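Local structure of polyhedrin (Simulium ubiquitum cypovirus, 5A9A) at residues I86-P89 with D90-D93. The protein is the matrix protein of cypovirus occlusion bodies, packing into the microcrystalline polyhedra that probably protect embedded virus particles outside the insect host. Numbering follows the deposited sequence.
Sequences IRRP and DHGD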
loop_
_atom_site.group_PDB
_atom_site.type_symbol
_atom_site.label_atom_id
_atom_site.label_comp_id
_atom_site.label_asym_id
_atom_site.label_seq_id
_atom_site.Cartn_x
_atom_site.Cartn_y
_atom_site.Cartn_z
ATOM N N ILE A 86 24.250 5.063 5.680
ATOM C CA ILE A 86 23.963 3.639 5.555
ATOM C C ILE A 86 23.631 3.241 4.114
ATOM O O ILE A 86 24.170 2.264 3.600
ATOM C CB ILE A 86 22.794 3.217 6.468
ATOM C CG1 ILE A 86 23.151 3.455 7.937
ATOM C CG2 ILE A 86 22.450 1.753 6.241
ATOM C CD1 ILE A 86 24.228 2.530 8.466
ATOM N N ARG A 87 22.750 3.999 3.466
ATOM C CA ARG A 87 22.258 3.628 2.138
ATOM C C ARG A 87 23.048 4.260 0.996
ATOM O O ARG A 87 22.838 3.924 -0.171
ATOM C CB ARG A 87 20.781 3.994 1.996
ATOM C CG ARG A 87 19.860 3.191 2.894
ATOM C CD ARG A 87 18.412 3.568 2.648
ATOM N NE ARG A 87 18.043 3.426 1.242
ATOM C CZ ARG A 87 17.085 4.128 0.643
ATOM N NH1 ARG A 87 16.393 5.034 1.322
ATOM N NH2 ARG A 87 16.822 3.926 -0.641
ATOM N N ARG A 88 23.938 5.189 1.323
ATOM C CA ARG A 88 24.797 5.793 0.313
ATOM C C ARG A 88 26.054 6.386 0.944
ATOM O O ARG A 88 26.226 7.605 0.995
ATOM C CB ARG A 88 24.036 6.850 -0.502
ATOM C CG ARG A 88 23.066 7.711 0.291
ATOM C CD ARG A 88 22.308 8.664 -0.632
ATOM N NE ARG A 88 23.202 9.593 -1.323
ATOM C CZ ARG A 88 23.421 10.851 -0.949
ATOM N NH1 ARG A 88 22.804 11.357 0.110
ATOM N NH2 ARG A 88 24.255 11.610 -1.645
ATOM N N PRO A 89 26.944 5.511 1.430
ATOM C CA PRO A 89 28.236 5.933 1.980
ATOM C C PRO A 89 29.093 6.585 0.900
ATOM O O PRO A 89 29.042 6.125 -0.240
ATOM C CB PRO A 89 28.869 4.615 2.440
ATOM C CG PRO A 89 28.187 3.562 1.634
ATOM C CD PRO A 89 26.784 4.049 1.462
ATOM N N ASP A 90 29.847 7.633 1.224
ATOM C CA ASP A 90 29.880 8.230 2.558
ATOM C C ASP A 90 29.236 9.615 2.521
ATOM O O ASP A 90 29.907 10.624 2.743
ATOM C CB ASP A 90 31.329 8.364 3.028
ATOM C CG ASP A 90 32.050 7.030 3.089
ATOM O OD1 ASP A 90 31.540 6.108 3.763
ATOM O OD2 ASP A 90 33.120 6.901 2.455
ATOM N N HIS A 91 27.936 9.665 2.246
ATOM C CA HIS A 91 27.273 10.941 1.984
ATOM C C HIS A 91 26.390 11.442 3.125
ATOM O O HIS A 91 25.563 12.331 2.925
ATOM C CB HIS A 91 26.442 10.841 0.706
ATOM C CG HIS A 91 27.257 10.576 -0.520
ATOM N ND1 HIS A 91 27.562 9.303 -0.950
ATOM C CD2 HIS A 91 27.837 11.422 -1.404
ATOM C CE1 HIS A 91 28.288 9.376 -2.053
ATOM N NE2 HIS A 91 28.473 10.651 -2.346
ATOM N N GLY A 92 26.569 10.883 4.316
ATOM C CA GLY A 92 25.801 11.319 5.469
ATOM C C GLY A 92 26.637 12.103 6.462
ATOM O O GLY A 92 27.713 11.663 6.861
ATOM N N ASP A 93 26.145 13.273 6.856
ATOM C CA ASP A 93 26.777 14.035 7.924
ATOM C C ASP A 93 26.383 13.390 9.250
ATOM O O ASP A 93 25.650 13.968 10.052
ATOM C CB ASP A 93 26.348 15.504 7.874
ATOM C CG ASP A 93 27.157 16.379 8.809
ATOM O OD1 ASP A 93 28.180 15.898 9.339
ATOM O OD2 ASP A 93 26.774 17.551 9.007
HETATM O O HOH W 1 23.962 13.748 1.385
#
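Arg88 and His91 illustrate how one backbone carbonyl can serve two donors of the same residue. Arg88 O accepts the amide His91 N at 3.0 Å, in the carbonyl plane and on a lone pair. The same oxygen takes the ring nitrogen His91 ND1 at 2.9 Å, but this donor stands above the carbonyl plane, 52° out of it, while the oxygen itself lies almost exactly in the imidazole plane. Both bonds are moderately bent, and together they fix the rotation of the ring, with ND1 as the proton-bearing partner. The first bond closes a beta turn directly after helix 76-87, with Pro89 and Asp90 at its centre. The peptide joining these two is cis, which is unusual because the residue after the bond, Asp90, is not a proline; their CA atoms come within 2.9 Å. Arg88 then folds back over His91: chi1 of 39° sets CG between the backbone N and carbonyl carbon, and a bend at chi3 lays one guanidinium face on His91 CB, 3.3 Å from NH2. Guanidinium and imidazole planes differ by just 19°. Arg88 NH1 donates to a water at 2.9 Å. That water in turn donates to His91 O at 2.6 Å. Arg88 NH1 also makes a weak hydrogen bond to Asn84 OD1, on the helix. Asp90 OD1, beside Pro89 CB, is satisfied by Gln85 NE2 of the preceding helix. Tyr207 of the second subunit packs on Arg88, and Asp216 of that subunit on His91, placing the turn at a subunit interface.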